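Local structure of DUF1993 domain-containing protein (Shewanella denitrificans, 2OQM) at residues V84-G89 with S135-Q140. The protein is of unknown function but carries a DUF1993 domain and is classed with the DinB family of helical proteins. Residues are numbered along the deposited sequence; the frame is centred on the assembly and turned at random.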
loop_
_atom_site.group_PDB
_atom_site.type_symbol
_atom_site.label_atom_id
_atom_site.label_comp_id
_atom_site.label_asym_id
_atom_site.label_seq_id
_atom_site.Cartn_x
_atom_site.Cartn_y
_atom_site.Cartn_z
ATOM N N VAL A 84 -0.541 -6.051 14.108
ATOM C CA VAL A 84 -0.950 -7.405 14.505
ATOM C C VAL A 84 -1.222 -7.497 16.014
ATOM O O VAL A 84 -2.242 -8.035 16.422
ATOM C CB VAL A 84 0.052 -8.472 14.015
ATOM C CG1 VAL A 84 -0.192 -9.868 14.666
ATOM C CG2 VAL A 84 -0.046 -8.572 12.417
ATOM N N ALA A 85 -0.319 -6.949 16.825
ATOM C CA ALA A 85 -0.496 -6.912 18.278
ATOM C C ALA A 85 -1.848 -6.290 18.651
ATOM O O ALA A 85 -2.576 -6.824 19.462
ATOM C CB ALA A 85 0.648 -6.139 18.923
ATOM N N ARG A 86 -2.157 -5.165 18.034
ATOM C CA ARG A 86 -3.410 -4.462 18.260
ATOM C C ARG A 86 -4.647 -5.236 17.848
ATOM O O ARG A 86 -5.635 -5.296 18.600
ATOM C CB ARG A 86 -3.411 -3.123 17.552
ATOM C CG ARG A 86 -2.642 -2.013 18.306
ATOM C CD ARG A 86 -2.941 -0.669 17.704
ATOM N NE ARG A 86 -1.982 0.353 18.092
ATOM C CZ ARG A 86 -1.980 0.964 19.280
ATOM N NH1 ARG A 86 -2.876 0.648 20.204
ATOM N NH2 ARG A 86 -1.073 1.891 19.552
ATOM N N LEU A 87 -4.615 -5.833 16.665
ATOM C CA LEU A 87 -5.749 -6.570 16.183
ATOM C C LEU A 87 -6.053 -7.774 17.042
ATOM O O LEU A 87 -7.217 -8.184 17.151
ATOM C CB LEU A 87 -5.498 -7.024 14.754
ATOM C CG LEU A 87 -5.591 -5.922 13.731
ATOM C CD1 LEU A 87 -4.978 -6.424 12.430
ATOM C CD2 LEU A 87 -7.027 -5.509 13.503
ATOM N N THR A 88 -4.999 -8.361 17.611
ATOM C CA THR A 88 -5.125 -9.586 18.407
ATOM C C THR A 88 -5.239 -9.316 19.893
ATOM O O THR A 88 -5.233 -10.243 20.679
ATOM C CB THR A 88 -3.921 -10.541 18.201
ATOM O OG1 THR A 88 -2.708 -9.895 18.605
ATOM C CG2 THR A 88 -3.837 -10.996 16.734
ATOM N N GLY A 89 -5.357 -8.052 20.272
ATOM C CA GLY A 89 -5.399 -7.668 21.687
ATOM C C GLY A 89 -4.175 -8.040 22.494
ATOM O O GLY A 89 -4.261 -8.251 23.704
ATOM N N SER A 135 -7.914 2.120 19.741
ATOM C CA SER A 135 -7.806 3.549 20.000
ATOM C C SER A 135 -6.362 3.869 20.326
ATOM O O SER A 135 -5.865 3.459 21.355
ATOM C CB SER A 135 -8.708 3.965 21.144
ATOM O OG SER A 135 -8.711 5.378 21.318
ATOM N N GLN A 136 -5.692 4.599 19.450
ATOM C CA GLN A 136 -4.303 5.006 19.698
ATOM C C GLN A 136 -4.236 6.174 20.679
ATOM O O GLN A 136 -5.206 6.888 20.891
ATOM C CB GLN A 136 -3.584 5.309 18.380
ATOM C CG GLN A 136 -3.579 4.088 17.411
ATOM C CD GLN A 136 -2.790 4.277 16.107
ATOM O OE1 GLN A 136 -2.367 5.375 15.749
ATOM N NE2 GLN A 136 -2.618 3.193 15.383
ATOM N N PRO A 137 -3.071 6.373 21.300
ATOM C CA PRO A 137 -2.963 7.407 22.362
ATOM C C PRO A 137 -3.343 8.826 21.945
ATOM O O PRO A 137 -3.766 9.595 22.782
ATOM C CB PRO A 137 -1.468 7.377 22.743
ATOM C CG PRO A 137 -0.992 6.000 22.323
ATOM C CD PRO A 137 -1.792 5.660 21.083
ATOM N N ARG A 138 -3.204 9.162 20.671
ATOM C CA ARG A 138 -3.521 10.510 20.210
ATOM C C ARG A 138 -4.937 10.689 19.643
ATOM O O ARG A 138 -5.218 11.701 19.043
ATOM C CB ARG A 138 -2.512 10.900 19.140
ATOM C CG ARG A 138 -1.146 11.271 19.714
ATOM C CD ARG A 138 -0.064 11.214 18.643
ATOM N NE ARG A 138 1.251 11.645 19.122
ATOM C CZ ARG A 138 2.003 10.988 20.010
ATOM N NH1 ARG A 138 1.594 9.850 20.581
ATOM N NH2 ARG A 138 3.187 11.484 20.343
ATOM N N TRP A 139 -5.811 9.708 19.820
ATOM C CA TRP A 139 -7.163 9.760 19.264
ATOM C C TRP A 139 -8.233 10.185 20.248
ATOM O O TRP A 139 -9.416 10.108 19.921
ATOM C CB TRP A 139 -7.552 8.389 18.704
ATOM C CG TRP A 139 -6.759 7.947 17.522
ATOM C CD1 TRP A 139 -5.751 8.636 16.885
ATOM C CD2 TRP A 139 -6.925 6.735 16.811
ATOM N NE1 TRP A 139 -5.278 7.914 15.830
ATOM C CE2 TRP A 139 -5.967 6.730 15.763
ATOM C CE3 TRP A 139 -7.761 5.620 16.971
ATOM C CZ2 TRP A 139 -5.835 5.660 14.883
ATOM C CZ3 TRP A 139 -7.639 4.561 16.095
ATOM C CH2 TRP A 139 -6.671 4.586 15.056
ATOM N N GLN A 140 -7.822 10.622 21.446
ATOM C CA GLN A 140 -8.725 11.115 22.461
ATOM C C GLN A 140 -9.885 10.162 22.763
ATOM O O GLN A 140 -11.006 10.575 23.015
ATOM C CB GLN A 140 -9.210 12.531 22.108
ATOM C CG GLN A 140 -8.071 13.597 21.965
ATOM C CD GLN A 140 -7.447 13.671 20.529
ATOM O OE1 GLN A 140 -8.061 13.256 19.533
ATOM N NE2 GLN A 140 -6.217 14.199 20.440
#
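R86, in the last turn of helix 69-87, bridges the gap to the hairpin loop 135-140 with its side chain alone: the nearest CA atoms, those of R86 and S135, are 9.3 Å apart, and the interface buries just 120 Å². Its chain runs extended from CG to NE, with CG anti to the carbonyl carbon (chi1 -80°), which carries the guanidinium out to the loop. At S135 the approach is loose, R86 NH1 standing 4.3 Å from S135 O, too far for a hydrogen bond; the S135 hydroxyl bonds instead to the carbonyl of K142 on the returning arm. Q136 makes the closest touch. Its CG lies over one face of the guanidinium, toward the rim, 4.0 Å from R86 NH2. The two side chains cross at about a right angle, and the amide plane is turned 34° from the guanidinium; R86 NE and Q136 NE2, both donors, stay 4.0 Å apart and form no bond. P137 brings its CD in obliquely, 4.1 Å from R86 NH2. It is the second residue of a type I turn from Q136 to W139, closed by W139 N bonded to Q136 O (3.1 Å), and Q136 CB sits over the centre of the W139 indole, 3.8 Å above its plane. The indole's ring also meets Y187 of the second subunit, while F149 of helix 146-172 touches both R86 and Q136. With an alanine in place of R86, the guanidinium face under Q136 CG and the NH2 touch on P137 CD would go, which would probably leave Q136 freer to shift. The chemistry is thus van der Waals packing of the guanidinium against aliphatic carbon, with R86 NE buried and lacking a partner in the model, consistent with a contact that gains little from polar pairing.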